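Local coordinates for protein dTDP-4-dehydrorhamnose reductase (Yersinia enterocolitica, PDB 5U9C) that probably catalyses the NADPH-dependent reduction of dTDP-4-dehydro-beta-L-rhamnose to dTDP-beta-L-rhamnose, the nucleotide sugar made by the dTDP-L-rhamnose pathway, at residues G98-Y103 against N208-G213; I203-N208 against L270-K275; N108-G111 against S117-E120. All blocks are in the same frame, centred on the assembly; numbering follows the deposited sequence.

Interaction 1: G98-Y103 against N208-G213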
loop_
_atom_site.group_PDB
_atom_site.type_symbol
_atom_site.label_atom_id
_atom_site.label_comp_id
_atom_site.label_asym_id
_atom_site.label_seq_id
_atom_site.Cartn_x
_atom_site.Cartn_y
_atom_site.Cartn_z
ATOM N N GLY D 98 -39.466 12.147 13.099
ATOM C CA GLY D 98 -38.941 11.750 14.421
ATOM C C GLY D 98 -38.891 10.253 14.719
ATOM O O GLY D 98 -38.870 9.841 15.881
ATOM N N ALA D 99 -38.836 9.435 13.674
ATOM C CA ALA D 99 -38.814 8.000 13.853
ATOM C C ALA D 99 -37.416 7.481 14.157
ATOM O O ALA D 99 -36.412 7.987 13.619
ATOM C CB ALA D 99 -39.344 7.321 12.591
ATOM N N TRP D 100 -37.354 6.464 15.014
ATOM C CA TRP D 100 -36.102 5.747 15.297
ATOM C C TRP D 100 -35.869 4.858 14.075
ATOM O O TRP D 100 -36.772 4.135 13.658
ATOM C CB TRP D 100 -36.257 4.930 16.568
ATOM C CG TRP D 100 -35.122 4.017 16.962
ATOM C CD1 TRP D 100 -34.048 4.325 17.764
ATOM C CD2 TRP D 100 -35.019 2.620 16.681
ATOM N NE1 TRP D 100 -33.271 3.206 17.959
ATOM C CE2 TRP D 100 -33.850 2.146 17.315
ATOM C CE3 TRP D 100 -35.792 1.720 15.932
ATOM C CZ2 TRP D 100 -33.441 0.816 17.228
ATOM C CZ3 TRP D 100 -35.387 0.406 15.849
ATOM C CH2 TRP D 100 -34.216 -0.035 16.497
ATOM N N LEU D 101 -34.673 4.939 13.489
ATOM C CA LEU D 101 -34.342 4.229 12.264
ATOM C C LEU D 101 -33.277 3.170 12.437
ATOM O O LEU D 101 -32.170 3.453 12.907
ATOM C CB LEU D 101 -33.857 5.236 11.219
ATOM C CG LEU D 101 -33.306 4.718 9.886
ATOM C CD1 LEU D 101 -34.334 3.905 9.122
ATOM C CD2 LEU D 101 -32.869 5.889 9.035
ATOM N N LEU D 102 -33.593 1.961 12.002
ATOM C CA LEU D 102 -32.660 0.854 12.046
ATOM C C LEU D 102 -32.235 0.586 10.622
ATOM O O LEU D 102 -33.078 0.401 9.752
ATOM C CB LEU D 102 -33.294 -0.387 12.686
ATOM C CG LEU D 102 -32.532 -1.727 12.640
ATOM C CD1 LEU D 102 -31.088 -1.617 13.011
ATOM C CD2 LEU D 102 -33.195 -2.755 13.545
ATOM N N TYR D 103 -30.935 0.617 10.384
ATOM C CA TYR D 103 -30.362 0.361 9.060
ATOM C C TYR D 103 -29.500 -0.888 9.132
ATOM O O TYR D 103 -28.581 -0.966 9.941
ATOM C CB TYR D 103 -29.517 1.563 8.578
ATOM C CG TYR D 103 -28.821 1.389 7.235
ATOM C CD1 TYR D 103 -29.543 1.047 6.093
ATOM C CD2 TYR D 103 -27.459 1.666 7.077
ATOM C CE1 TYR D 103 -28.927 0.918 4.855
ATOM C CE2 TYR D 103 -26.836 1.547 5.834
ATOM C CZ TYR D 103 -27.582 1.182 4.731
ATOM O OH TYR D 103 -27.006 1.075 3.497
ATOM N N ASN D 208 -37.457 -2.405 21.411
ATOM C CA ASN D 208 -38.036 -2.167 22.737
ATOM C C ASN D 208 -37.203 -1.184 23.572
ATOM O O ASN D 208 -37.761 -0.385 24.318
ATOM C CB ASN D 208 -38.198 -3.497 23.507
ATOM C CG ASN D 208 -38.859 -3.322 24.874
ATOM O OD1 ASN D 208 -38.310 -3.733 25.895
ATOM N ND2 ASN D 208 -40.005 -2.686 24.902
ATOM N N LYS D 209 -35.880 -1.277 23.473
ATOM C CA LYS D 209 -34.970 -0.400 24.217
ATOM C C LYS D 209 -34.633 0.877 23.484
ATOM O O LYS D 209 -34.087 1.788 24.085
ATOM C CB LYS D 209 -33.617 -1.107 24.470
ATOM C CG LYS D 209 -33.695 -2.368 25.307
ATOM C CD LYS D 209 -34.273 -2.161 26.712
ATOM C CE LYS D 209 -33.319 -1.412 27.635
ATOM N NZ LYS D 209 -32.102 -2.210 27.968
ATOM N N ARG D 210 -34.952 0.933 22.194
ATOM C CA ARG D 210 -34.541 2.041 21.332
ATOM C C ARG D 210 -33.018 2.226 21.433
ATOM O O ARG D 210 -32.526 3.335 21.590
ATOM C CB ARG D 210 -35.307 3.341 21.631
ATOM C CG ARG D 210 -36.813 3.221 21.431
ATOM C CD ARG D 210 -37.193 2.750 20.019
ATOM N NE ARG D 210 -38.636 2.568 19.892
ATOM C CZ ARG D 210 -39.504 3.536 19.606
ATOM N NH1 ARG D 210 -40.798 3.260 19.535
ATOM N NH2 ARG D 210 -39.090 4.784 19.397
ATOM N N HIS D 211 -32.284 1.123 21.347
ATOM C CA HIS D 211 -30.822 1.178 21.373
ATOM C C HIS D 211 -30.333 1.971 20.163
ATOM O O HIS D 211 -30.922 1.886 19.082
ATOM C CB HIS D 211 -30.211 -0.232 21.380
ATOM C CG HIS D 211 -28.726 -0.222 21.460
ATOM N ND1 HIS D 211 -28.053 0.215 22.578
ATOM C CD2 HIS D 211 -27.777 -0.555 20.556
ATOM C CE1 HIS D 211 -26.752 0.151 22.359
ATOM N NE2 HIS D 211 -26.560 -0.315 21.140
ATOM N N THR D 212 -29.279 2.763 20.349
ATOM C CA THR D 212 -28.748 3.605 19.275
ATOM C C THR D 212 -27.245 3.431 19.047
ATOM O O THR D 212 -26.528 2.960 19.918
ATOM C CB THR D 212 -29.018 5.107 19.534
ATOM O OG1 THR D 212 -28.440 5.491 20.777
ATOM C CG2 THR D 212 -30.531 5.420 19.571
ATOM N N GLY D 213 -26.779 3.843 17.869
ATOM C CA GLY D 213 -25.353 3.765 17.537
ATOM C C GLY D 213 -25.055 2.743 16.452
ATOM O O GLY D 213 -25.901 2.482 15.617
#

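Interaction 2: I203-N208 against L270-K275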
loop_
_atom_site.group_PDB
_atom_site.type_symbol
_atom_site.label_atom_id
_atom_site.label_comp_id
_atom_site.label_asym_id
_atom_site.label_seq_id
_atom_site.Cartn_x
_atom_site.Cartn_y
_atom_site.Cartn_z
ATOM N N ILE D 203 -33.029 -7.673 17.207
ATOM C CA ILE D 203 -33.743 -6.525 16.683
ATOM C C ILE D 203 -35.017 -6.235 17.498
ATOM O O ILE D 203 -35.313 -5.063 17.767
ATOM C CB ILE D 203 -34.038 -6.689 15.188
ATOM C CG1 ILE D 203 -32.726 -6.542 14.403
ATOM C CG2 ILE D 203 -35.038 -5.648 14.729
ATOM C CD1 ILE D 203 -32.844 -6.816 12.924
ATOM N N ILE D 204 -35.756 -7.279 17.889
ATOM C CA ILE D 204 -36.971 -7.096 18.699
ATOM C C ILE D 204 -36.576 -6.431 20.030
ATOM O O ILE D 204 -37.216 -5.481 20.489
ATOM C CB ILE D 204 -37.705 -8.439 18.925
ATOM C CG1 ILE D 204 -38.158 -9.045 17.580
ATOM C CG2 ILE D 204 -38.895 -8.272 19.872
ATOM C CD1 ILE D 204 -39.194 -8.230 16.826
ATOM N N TRP D 205 -35.487 -6.908 20.617
ATOM C CA TRP D 205 -34.967 -6.340 21.855
ATOM C C TRP D 205 -34.564 -4.879 21.634
ATOM O O TRP D 205 -34.872 -4.020 22.460
ATOM C CB TRP D 205 -33.772 -7.171 22.372
ATOM C CG TRP D 205 -33.063 -6.589 23.570
ATOM C CD1 TRP D 205 -33.297 -6.876 24.878
ATOM C CD2 TRP D 205 -32.007 -5.611 23.558
ATOM N NE1 TRP D 205 -32.455 -6.143 25.687
ATOM C CE2 TRP D 205 -31.663 -5.351 24.905
ATOM C CE3 TRP D 205 -31.335 -4.923 22.547
ATOM C CZ2 TRP D 205 -30.663 -4.444 25.262
ATOM C CZ3 TRP D 205 -30.334 -4.018 22.902
ATOM C CH2 TRP D 205 -30.010 -3.788 24.248
ATOM N N ALA D 206 -33.924 -4.609 20.498
ATOM C CA ALA D 206 -33.420 -3.264 20.175
ATOM C C ALA D 206 -34.529 -2.250 19.987
ATOM O O ALA D 206 -34.409 -1.105 20.409
ATOM C CB ALA D 206 -32.543 -3.311 18.935
ATOM N N ILE D 207 -35.600 -2.679 19.336
ATOM C CA ILE D 207 -36.759 -1.831 19.137
ATOM C C ILE D 207 -37.361 -1.443 20.489
ATOM O O ILE D 207 -37.716 -0.293 20.689
ATOM C CB ILE D 207 -37.824 -2.536 18.281
ATOM C CG1 ILE D 207 -37.311 -2.757 16.859
ATOM C CG2 ILE D 207 -39.116 -1.706 18.231
ATOM C CD1 ILE D 207 -38.138 -3.755 16.068
ATOM N N ASN D 208 -37.457 -2.405 21.411
ATOM C CA ASN D 208 -38.036 -2.167 22.737
ATOM C C ASN D 208 -37.203 -1.184 23.572
ATOM O O ASN D 208 -37.761 -0.385 24.318
ATOM C CB ASN D 208 -38.198 -3.497 23.507
ATOM C CG ASN D 208 -38.859 -3.322 24.874
ATOM O OD1 ASN D 208 -38.310 -3.733 25.895
ATOM N ND2 ASN D 208 -40.005 -2.686 24.902
ATOM N N LEU D 270 -24.498 -4.668 26.471
ATOM C CA LEU D 270 -25.957 -4.781 26.387
ATOM C C LEU D 270 -26.315 -6.035 27.187
ATOM O O LEU D 270 -26.606 -7.081 26.631
ATOM C CB LEU D 270 -26.377 -4.886 24.925
ATOM C CG LEU D 270 -25.802 -3.786 24.043
ATOM C CD1 LEU D 270 -26.354 -3.916 22.639
ATOM C CD2 LEU D 270 -26.112 -2.411 24.612
ATOM N N SER D 271 -26.273 -5.909 28.508
ATOM C CA SER D 271 -26.442 -7.057 29.430
ATOM C C SER D 271 -27.596 -8.022 29.165
ATOM O O SER D 271 -27.382 -9.230 29.176
ATOM C CB SER D 271 -26.484 -6.580 30.893
ATOM O OG SER D 271 -27.531 -5.641 31.084
ATOM N N ASP D 272 -28.798 -7.525 28.900
ATOM C CA ASP D 272 -29.925 -8.452 28.688
ATOM C C ASP D 272 -30.294 -8.705 27.216
ATOM O O ASP D 272 -31.309 -9.325 26.941
ATOM C CB ASP D 272 -31.161 -7.993 29.482
ATOM C CG ASP D 272 -31.749 -6.699 28.957
ATOM O OD1 ASP D 272 -31.018 -5.903 28.323
ATOM O OD2 ASP D 272 -32.957 -6.467 29.185
ATOM N N ALA D 273 -29.475 -8.240 26.274
ATOM C CA ALA D 273 -29.789 -8.443 24.865
ATOM C C ALA D 273 -29.480 -9.870 24.442
ATOM O O ALA D 273 -28.527 -10.452 24.938
ATOM C CB ALA D 273 -28.990 -7.490 23.999
ATOM N N PRO D 274 -30.284 -10.435 23.529
ATOM C CA PRO D 274 -29.969 -11.761 22.988
ATOM C C PRO D 274 -28.703 -11.644 22.123
ATOM O O PRO D 274 -28.650 -10.787 21.234
ATOM C CB PRO D 274 -31.182 -12.100 22.115
ATOM C CG PRO D 274 -32.162 -11.003 22.299
ATOM C CD PRO D 274 -31.453 -9.836 22.875
ATOM N N LYS D 275 -27.719 -12.507 22.369
ATOM C CA LYS D 275 -26.425 -12.432 21.697
ATOM C C LYS D 275 -26.088 -13.632 20.826
ATOM O O LYS D 275 -26.647 -14.704 21.013
ATOM C CB LYS D 275 -25.334 -12.247 22.764
ATOM C CG LYS D 275 -25.586 -11.020 23.657
ATOM C CD LYS D 275 -24.545 -10.797 24.727
ATOM C CE LYS D 275 -24.916 -9.611 25.600
ATOM N NZ LYS D 275 -26.170 -9.834 26.402
#

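Interaction 3: N108-G111 against S117-E120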
loop_
_atom_site.group_PDB
_atom_site.type_symbol
_atom_site.label_atom_id
_atom_site.label_comp_id
_atom_site.label_asym_id
_atom_site.label_seq_id
_atom_site.Cartn_x
_atom_site.Cartn_y
_atom_site.Cartn_z
ATOM N N ASN D 108 -19.071 -5.858 4.553
ATOM C CA ASN D 108 -18.400 -5.419 3.308
ATOM C C ASN D 108 -17.987 -3.959 3.288
ATOM O O ASN D 108 -17.399 -3.522 2.310
ATOM C CB ASN D 108 -19.242 -5.700 2.053
ATOM C CG ASN D 108 -18.881 -6.993 1.383
ATOM O OD1 ASN D 108 -19.616 -7.977 1.475
ATOM N ND2 ASN D 108 -17.728 -7.004 0.690
ATOM N N VAL D 109 -18.302 -3.194 4.332
ATOM C CA VAL D 109 -17.782 -1.838 4.412
ATOM C C VAL D 109 -16.282 -1.932 4.757
ATOM O O VAL D 109 -15.546 -0.953 4.635
ATOM C CB VAL D 109 -18.528 -0.931 5.413
ATOM C CG1 VAL D 109 -19.999 -0.807 5.033
ATOM C CG2 VAL D 109 -18.356 -1.402 6.857
ATOM N N PHE D 110 -15.845 -3.109 5.203
ATOM C CA PHE D 110 -14.440 -3.346 5.500
ATOM C C PHE D 110 -13.794 -4.242 4.432
ATOM O O PHE D 110 -14.491 -4.895 3.632
ATOM C CB PHE D 110 -14.280 -4.042 6.852
ATOM C CG PHE D 110 -14.783 -3.246 8.010
ATOM C CD1 PHE D 110 -14.064 -2.143 8.474
ATOM C CD2 PHE D 110 -15.943 -3.609 8.662
ATOM C CE1 PHE D 110 -14.510 -1.406 9.557
ATOM C CE2 PHE D 110 -16.401 -2.877 9.750
ATOM C CZ PHE D 110 -15.684 -1.779 10.201
ATOM N N GLY D 111 -12.468 -4.279 4.444
ATOM C CA GLY D 111 -11.724 -5.179 3.588
ATOM C C GLY D 111 -10.484 -4.628 2.951
ATOM O O GLY D 111 -9.518 -5.352 2.778
ATOM N N SER D 117 -9.895 -9.332 11.053
ATOM C CA SER D 117 -11.169 -9.057 11.695
ATOM C C SER D 117 -11.292 -7.571 12.000
ATOM O O SER D 117 -10.274 -6.918 12.232
ATOM C CB SER D 117 -11.246 -9.850 13.003
ATOM O OG SER D 117 -12.562 -9.891 13.444
ATOM N N TYR D 118 -12.521 -7.057 12.017
ATOM C CA TYR D 118 -12.787 -5.648 12.274
ATOM C C TYR D 118 -13.859 -5.447 13.370
ATOM O O TYR D 118 -14.916 -6.117 13.355
ATOM C CB TYR D 118 -13.282 -4.957 10.983
ATOM C CG TYR D 118 -12.313 -5.068 9.820
ATOM C CD1 TYR D 118 -12.351 -6.156 8.958
ATOM C CD2 TYR D 118 -11.342 -4.086 9.602
ATOM C CE1 TYR D 118 -11.450 -6.276 7.921
ATOM C CE2 TYR D 118 -10.426 -4.196 8.564
ATOM C CZ TYR D 118 -10.495 -5.285 7.717
ATOM O OH TYR D 118 -9.598 -5.377 6.680
ATOM N N ASN D 119 -13.601 -4.522 14.298
ATOM C CA ASN D 119 -14.593 -4.162 15.312
ATOM C C ASN D 119 -15.174 -2.759 15.025
ATOM O O ASN D 119 -14.796 -2.118 14.017
ATOM C CB ASN D 119 -14.033 -4.320 16.732
ATOM C CG ASN D 119 -12.921 -3.356 17.038
ATOM O OD1 ASN D 119 -12.991 -2.161 16.694
ATOM N ND2 ASN D 119 -11.893 -3.852 17.732
ATOM N N GLU D 120 -16.094 -2.299 15.872
ATOM C CA GLU D 120 -16.761 -1.008 15.667
ATOM C C GLU D 120 -15.826 0.234 15.685
ATOM O O GLU D 120 -16.214 1.289 15.201
ATOM C CB GLU D 120 -17.949 -0.808 16.627
ATOM C CG GLU D 120 -19.096 -1.826 16.507
ATOM C CD GLU D 120 -18.941 -3.071 17.393
ATOM O OE1 GLU D 120 -17.815 -3.387 17.818
ATOM O OE2 GLU D 120 -19.961 -3.753 17.652
#

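Interaction 1: G98-Y103 against N208-G213
W100, at the start of central strand 100-106, meets R210 and H211 where helix 196-209 ends. Along the indole, W100 CB comes first, with R210 NH2 4.0 Å away. CG lies under R210 CD, and that methylene sits over the face of the W100 five-membered ring, 4.0 Å from its centroid, in a CH-pi contact. The guanidinium plane is turned 36° from the indole, so this is no flat stack. With CG anti to the backbone N (chi1 174°), the ring reaches across to the turn, and W100 CD1 comes within 4.1 Å of T212 CG2 at its edge. W100 NE1 then gives its hydrogen to H211 O at 2.9 Å, with a bent N-H...O angle of 142°. The oxygen lies in the indole plane, yet NE1 stands above the carbonyl plane rather than on a lone pair. R210, with positive phi, is the C-prime residue of a Schellman motif that ends helix 196-209, and the chain runs on through H211 and T212 into strand 213-217, outermost in this chain's Rossmann-type sheet. The one polar atom of a buried indole is thus paired with a backbone carbonyl; this bond and the R210 methylene on the face together limit how the ring can turn.

Interaction 2: I203-N208 against L270-K275
The indole of W205 carries the methyl group of A273 on one face: A273 CB stands 3.5 Å from the centroid of the W205 six-membered ring, almost on the ring normal, a close CH-pi contact. At the nitrogen edge, W205 NE1 makes a weak hydrogen bond of 3.0 Å to D272 OD1, with an N-H...O angle of 139°. The carboxylate is turned nearly perpendicular to the indole, its plane 78° away. At the far end of the ring, W205 CH2 meets L270 CB at 3.9 Å. Near the backbone the pyrrolidine of P274 comes in obliquely, P274 CD lying 3.6 Å from W205 CB. A chi1 of 174° swings the indole out from helix 196-209 onto the 270-275 loop, between strand 261-262 and helix 279-288.

That loop has its own bracing. L270 to A273 form a type I beta turn, and K275 NZ folds back to L270 O at 2.8 Å and to A273 O at 2.8 Å. L270 O also accepts from A273 N, the two donors arriving from opposite faces of its carbonyl plane. D272 has K209 as a long, weak ion-pair partner. The contact therefore rests mainly on apolar packing against a turn whose carbonyls are gathered by K275 NZ, while the indole-carboxylate bond adds a modest polar tie.

Interaction 3: N108-G111 against S117-E120
F110, in the loop after strand 100-106 of the Rossmann-type domain, packs on Y118 of the short strand 117-118. Their ring planes are only 8° apart, but the rings are slid so far, with the F110 and Y118 centroids 4.7 Å apart, that they barely overlap. Instead each ring lies over the other's methylene: Y118 CB is 3.6 Å from the centroid of the F110 ring, and F110 CB is 3.6 Å from that of Y118. This reciprocal pair of CH-pi contacts follows from side chains running past each other in opposite directions, each with CG anti to its carbonyl carbon (chi1 -62° for F110, -58° for Y118). V109 CG2 sits toward the rim of the opposite face of F110, and N119 O approaches F110 CZ obliquely at 3.9 Å.

Further out, Y118 is held by backbone hydrogen bonds to G261 and E263, in and just after the partner strand 261-262, and its hydroxyl bonds to K115 N. R153 of strand 149-154 touches F110, while Y129 of the second subunit packs on N119. The side-chain position of G111 is about 9 Å from the side chain of R256, seen to bind (R)-malate in a crystal structure of this protein, though none is bound to this chain. At the far end of the tyrosine, Y118 OH comes 3.8 Å from G111 CA.

Going from the N terminus, interaction 1 opens at the start of central strand 100-106. Interaction 3 opens and closes soon afterwards, drawing together the short loop between that strand and strand 117-118, and so falls within the much longer loop that interaction 1 closes at 208-213. Interaction 2 opens at 203-208, before interaction 1 has closed, and ends at 270-275, so these two cross. They share N208 and helix 196-209, which has the sheet on one flank and the 270-275 loop on another. They also touch directly: L102 CD2 packs on I203 CG2 at 3.6 Å. Interaction 3 stands apart, its centre about 22 Å from those of both others.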